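Local coordinates for protein carbonic anhydrase (Neosartorya fumigata, PDB 7COI) that probably catalyses the reversible hydration of carbon dioxide to hydrogencarbonate, as a zinc enzyme of the beta class of carbonic anhydrases, at residues 142-147 and 176-181; 183-188 and 218-223. One frame throughout, in Å; residues are numbered along the deposited sequence.

Contact 1 of 2, residues 142-147 and 176-181; sequences NIANVI and TKCGGV. With ZN (zinc ion), chain F; ACT (acetate ion), chain E.
I143 and A144 meet the zinc-binding turn of 176-181 where C178 precedes a helix whose first residues are glycines, a worked example of how a beta-carbonic anhydrase fits its metal site against a neighbouring loop. N142, just before the touching pair, shapes that loop: its OD1 accepts from V146 N and its ND2 donates to V146 O at 3.0 Å, so one carboxamide grips both backbone polar groups of V146. At I143 the CG2 branch, anti to the backbone N, reaches G180 CA at 4.2 Å, while CD1 lies 4.0 Å from CH3 of an acetate probably taken from the crystallisation liquor. A144 makes the closest approach. Its CB points at the glycine turn, coming within 3.8 Å of C178 SG and lying close over the bare CA of G180 at 4.1 Å. With SG swung anti to the backbone N (chi1 -176°), C178 turns its sulfur to the zinc ion, 2.3 Å away; SG also accepts a weak but nearly straight N-cap bond from V181 N (167°). The metal bond fixes the sulfur, with the weak capping bond as a second, lesser tie that may help to stabilise its negative charge. Acetate OXT takes a further zinc position at 2.0 Å and accepts from G179 N, while C119 and H175 complete the coordination. Leaving strand 137-142, the loop packs against helix 193-206, where W196 donates to I143 O and L200 touches A144; N145 turns to N227 of helix 216-236 and to I172 of strand 169-175.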
loop_
_atom_site.group_PDB
_atom_site.type_symbol
_atom_site.label_atom_id
_atom_site.label_comp_id
_atom_site.label_asym_id
_atom_site.label_seq_id
_atom_site.Cartn_x
_atom_site.Cartn_y
_atom_site.Cartn_z
ATOM N N ASN A 142 -13.783 -5.204 -3.291
ATOM C CA ASN A 142 -12.901 -5.171 -2.111
ATOM C C ASN A 142 -13.806 -5.088 -0.879
ATOM O O ASN A 142 -15.068 -5.028 -1.032
ATOM C CB ASN A 142 -11.840 -4.065 -2.220
ATOM C CG ASN A 142 -12.426 -2.671 -2.123
ATOM O OD1 ASN A 142 -13.546 -2.515 -1.635
ATOM N ND2 ASN A 142 -11.681 -1.666 -2.598
ATOM N N ILE A 143 -13.217 -5.062 0.305
ATOM C CA ILE A 143 -14.024 -4.962 1.556
ATOM C C ILE A 143 -14.709 -3.582 1.631
ATOM O O ILE A 143 -14.013 -2.542 1.738
ATOM C CB ILE A 143 -13.206 -5.251 2.810
ATOM C CG1 ILE A 143 -12.654 -6.679 2.798
ATOM C CG2 ILE A 143 -14.074 -4.995 4.041
ATOM C CD1 ILE A 143 -13.692 -7.783 2.682
ATOM N N ALA A 144 -16.040 -3.584 1.562
ATOM C CA ALA A 144 -16.908 -2.395 1.723
ATOM C C ALA A 144 -16.659 -1.357 0.633
ATOM O O ALA A 144 -16.960 -0.166 0.863
ATOM C CB ALA A 144 -16.676 -1.776 3.080
ATOM N N ASN A 145 -16.233 -1.777 -0.565
ATOM C CA ASN A 145 -16.177 -0.871 -1.746
ATOM C C ASN A 145 -15.484 0.435 -1.314
ATOM O O ASN A 145 -15.920 1.512 -1.736
ATOM C CB ASN A 145 -17.574 -0.675 -2.383
ATOM C CG ASN A 145 -18.712 -0.295 -1.441
ATOM O OD1 ASN A 145 -19.339 -1.160 -0.852
ATOM N ND2 ASN A 145 -19.005 1.001 -1.332
ATOM N N VAL A 146 -14.361 0.345 -0.594
ATOM C CA VAL A 146 -13.631 1.527 -0.056
ATOM C C VAL A 146 -12.615 1.983 -1.095
ATOM O O VAL A 146 -11.881 1.151 -1.647
ATOM C CB VAL A 146 -12.958 1.217 1.293
ATOM C CG1 VAL A 146 -12.082 2.363 1.781
ATOM C CG2 VAL A 146 -13.994 0.882 2.333
ATOM N N ILE A 147 -12.593 3.284 -1.369
ATOM C CA ILE A 147 -11.554 3.910 -2.223
ATOM C C ILE A 147 -10.573 4.643 -1.330
ATOM O O ILE A 147 -10.865 5.784 -0.916
ATOM C CB ILE A 147 -12.150 4.835 -3.300
ATOM C CG1 ILE A 147 -13.298 4.151 -4.047
ATOM C CG2 ILE A 147 -11.061 5.331 -4.231
ATOM C CD1 ILE A 147 -13.373 4.463 -5.507
ATOM N N THR A 176 -26.681 -2.833 1.399
ATOM C CA THR A 176 -27.283 -2.997 2.734
ATOM C C THR A 176 -26.641 -4.220 3.388
ATOM O O THR A 176 -26.235 -5.179 2.659
ATOM C CB THR A 176 -28.816 -3.071 2.623
ATOM O OG1 THR A 176 -29.166 -4.271 1.931
ATOM C CG2 THR A 176 -29.388 -1.871 1.913
ATOM N N LYS A 177 -26.594 -4.229 4.717
ATOM C CA LYS A 177 -26.046 -5.364 5.515
ATOM C C LYS A 177 -24.553 -5.572 5.194
ATOM O O LYS A 177 -24.126 -6.725 5.139
ATOM C CB LYS A 177 -26.843 -6.632 5.235
ATOM C CG LYS A 177 -28.359 -6.464 5.339
ATOM C CD LYS A 177 -28.807 -6.236 6.746
ATOM C CE LYS A 177 -28.770 -7.509 7.575
ATOM N NZ LYS A 177 -28.216 -7.316 8.944
ATOM N N CYS A 178 -23.813 -4.499 4.946
ATOM C CA CYS A 178 -22.346 -4.566 4.646
ATOM C C CYS A 178 -21.585 -4.800 5.941
ATOM O O CYS A 178 -21.576 -3.900 6.782
ATOM C CB CYS A 178 -21.852 -3.310 3.937
ATOM S SG CYS A 178 -20.104 -3.447 3.481
ATOM N N GLY A 179 -20.917 -5.957 6.061
ATOM C CA GLY A 179 -20.075 -6.325 7.220
ATOM C C GLY A 179 -18.903 -5.386 7.437
ATOM O O GLY A 179 -18.512 -5.203 8.582
ATOM N N GLY A 180 -18.329 -4.790 6.396
ATOM C CA GLY A 180 -17.220 -3.839 6.547
ATOM C C GLY A 180 -17.716 -2.540 7.114
ATOM O O GLY A 180 -17.111 -1.990 8.033
ATOM N N VAL A 181 -18.849 -2.059 6.616
ATOM C CA VAL A 181 -19.474 -0.833 7.184
ATOM C C VAL A 181 -19.823 -1.115 8.657
ATOM O O VAL A 181 -19.511 -0.270 9.528
ATOM C CB VAL A 181 -20.686 -0.424 6.341
ATOM C CG1 VAL A 181 -21.473 0.682 7.029
ATOM C CG2 VAL A 181 -20.240 -0.006 4.939
HETATM ZN ZN ZN F . -20.010 -5.260 2.046
HETATM C C ACT E . -18.930 -7.799 3.332
HETATM O O ACT E . -19.166 -8.995 3.193
HETATM O OXT ACT E . -20.059 -6.871 3.214
HETATM C CH3 ACT E . -17.534 -7.229 3.600
#

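Contact 2 of 2, residues 183-188 and 218-223; sequences AALGNK and EAVVRL
L185 and L223 join two helices, 179-185 and 216-236, in a helix-helix contact that lies beside the zinc site in this beta-class carbonic anhydrase fold and illustrates how one leucine can take part in most of the contacts between two helices. The interaction across it is apolar. The leucines reach toward each other tip to tip, L185 CG standing 3.6 Å from L223 CD2, and CD2 of L185 is almost as near to the same methyl. L223 extends its CG anti to the backbone N (chi1 -176°), which carries CD2 out to the other helix. L185 CD1 crosses to the preceding turn of helix 216-236, touching V220 CG2 at 3.8 Å and A219 CB at 4.2 Å. CD1 thus reaches A219 and V220, while CG and CD2 are the atoms nearest L223 CD2, so L185 spans two successive turns. A184 adds a looser touch, its CB 4.4 Å from L223 CD2.

Within the two segments the hydrogen bonds are backbone ones. L223 N donates to A219 O, joining two of the residues that face L185, and G186 N donates to A183 O. Arginines of helix 193-206 take up carbonyls in 183-188 from outside, R204 bonding to A184 O and R201 to G186 O, while R222 forms a salt bridge with E210. L203 of the same helix 193-206 packs on L223. Beyond its methyl contact, L185 CD1 also rests on the main chain itself, 3.9 Å from A219 C.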
loop_
_atom_site.group_PDB
_atom_site.type_symbol
_atom_site.label_atom_id
_atom_site.label_comp_id
_atom_site.label_asym_id
_atom_site.label_seq_id
_atom_site.Cartn_x
_atom_site.Cartn_y
_atom_site.Cartn_z
ATOM N N ALA A 183 -18.475 -3.263 10.770
ATOM C CA ALA A 183 -17.209 -3.357 11.533
ATOM C C ALA A 183 -16.745 -1.947 11.923
ATOM O O ALA A 183 -16.299 -1.741 13.083
ATOM C CB ALA A 183 -16.175 -4.082 10.718
ATOM N N ALA A 184 -16.832 -0.976 10.999
ATOM C CA ALA A 184 -16.372 0.401 11.246
ATOM C C ALA A 184 -17.219 1.076 12.341
ATOM O O ALA A 184 -16.720 2.002 12.983
ATOM C CB ALA A 184 -16.372 1.206 9.971
ATOM N N LEU A 185 -18.480 0.672 12.507
ATOM C CA LEU A 185 -19.384 1.254 13.543
ATOM C C LEU A 185 -19.188 0.549 14.898
ATOM O O LEU A 185 -19.764 1.036 15.909
ATOM C CB LEU A 185 -20.831 1.116 13.053
ATOM C CG LEU A 185 -21.226 2.091 11.947
ATOM C CD1 LEU A 185 -22.482 1.604 11.213
ATOM C CD2 LEU A 185 -21.421 3.496 12.507
ATOM N N GLY A 186 -18.463 -0.561 14.932
ATOM C CA GLY A 186 -18.053 -1.275 16.172
ATOM C C GLY A 186 -16.702 -0.787 16.687
ATOM O O GLY A 186 -16.093 0.076 16.054
ATOM N N ASN A 187 -16.234 -1.297 17.807
ATOM C CA ASN A 187 -14.933 -0.873 18.380
ATOM C C ASN A 187 -14.176 -2.121 18.815
ATOM O O ASN A 187 -13.413 -2.059 19.782
ATOM C CB ASN A 187 -15.111 0.212 19.444
ATOM C CG ASN A 187 -15.609 1.512 18.861
ATOM O OD1 ASN A 187 -14.828 2.430 18.570
ATOM N ND2 ASN A 187 -16.909 1.584 18.639
ATOM N N LYS A 188 -14.318 -3.189 18.032
ATOM C CA LYS A 188 -13.501 -4.412 18.140
ATOM C C LYS A 188 -12.306 -4.246 17.192
ATOM O O LYS A 188 -12.524 -3.801 16.039
ATOM C CB LYS A 188 -14.371 -5.619 17.799
ATOM C CG LYS A 188 -13.719 -6.967 18.050
ATOM C CD LYS A 188 -14.718 -8.128 18.000
ATOM C CE LYS A 188 -14.096 -9.464 17.637
ATOM N NZ LYS A 188 -14.736 -10.031 16.425
ATOM N N GLU A 218 -30.213 1.374 10.397
ATOM C CA GLU A 218 -30.259 2.648 9.631
ATOM C C GLU A 218 -28.839 3.223 9.552
ATOM O O GLU A 218 -28.514 3.770 8.508
ATOM C CB GLU A 218 -31.153 3.699 10.293
ATOM C CG GLU A 218 -32.644 3.451 10.193
ATOM C CD GLU A 218 -33.473 4.475 10.977
ATOM O OE1 GLU A 218 -33.124 4.787 12.160
ATOM O OE2 GLU A 218 -34.467 4.991 10.399
ATOM N N ALA A 219 -28.041 3.139 10.622
ATOM C CA ALA A 219 -26.655 3.673 10.670
ATOM C C ALA A 219 -25.783 2.930 9.657
ATOM O O ALA A 219 -24.979 3.597 8.972
ATOM C CB ALA A 219 -26.067 3.562 12.061
ATOM N N VAL A 220 -25.958 1.617 9.532
ATOM C CA VAL A 220 -25.177 0.778 8.582
ATOM C C VAL A 220 -25.533 1.233 7.168
ATOM O O VAL A 220 -24.637 1.381 6.368
ATOM C CB VAL A 220 -25.407 -0.729 8.787
ATOM C CG1 VAL A 220 -24.895 -1.555 7.619
ATOM C CG2 VAL A 220 -24.793 -1.208 10.093
ATOM N N VAL A 221 -26.808 1.502 6.878
ATOM C CA VAL A 221 -27.216 2.017 5.546
ATOM C C VAL A 221 -26.649 3.417 5.361
ATOM O O VAL A 221 -26.142 3.667 4.271
ATOM C CB VAL A 221 -28.748 1.990 5.376
ATOM C CG1 VAL A 221 -29.215 2.795 4.170
ATOM C CG2 VAL A 221 -29.229 0.551 5.288
ATOM N N ARG A 222 -26.767 4.308 6.342
ATOM C CA ARG A 222 -26.364 5.727 6.193
ATOM C C ARG A 222 -24.864 5.763 5.943
ATOM O O ARG A 222 -24.429 6.458 5.030
ATOM C CB ARG A 222 -26.705 6.565 7.428
ATOM C CG ARG A 222 -26.351 8.044 7.298
ATOM C CD ARG A 222 -26.980 8.764 6.130
ATOM N NE ARG A 222 -28.433 8.715 6.308
ATOM C CZ ARG A 222 -29.157 9.468 7.156
ATOM N NH1 ARG A 222 -28.597 10.394 7.918
ATOM N NH2 ARG A 222 -30.462 9.283 7.231
ATOM N N LEU A 223 -24.104 5.024 6.729
ATOM C CA LEU A 223 -22.626 5.028 6.572
ATOM C C LEU A 223 -22.268 4.395 5.221
ATOM O O LEU A 223 -21.307 4.870 4.594
ATOM C CB LEU A 223 -21.977 4.297 7.747
ATOM C CG LEU A 223 -20.451 4.324 7.737
ATOM C CD1 LEU A 223 -19.903 5.729 7.586
ATOM C CD2 LEU A 223 -19.899 3.690 8.988
#

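How the contacts relate
From the N terminus the chain passes first through the loop 142-147 after strand 137-142, then through helix 152-164 and strand 169-175 before 176-181 returns to it and contact 1 closes. Contact 2 opens directly afterwards at 183-188 and closes at 218-223, beyond helices 193-206 and 208-212. The two loops therefore follow in series, neither nested nor crossed, and helix 179-185 belongs to both: its start joins the zinc site and its end meets helix 216-236. V181 bridges them, its CG1 lying 3.7 Å from L223 CB. Together they tie the loop after strand 137-142, the zinc-binding turn and helix 216-236 together through helix 179-185.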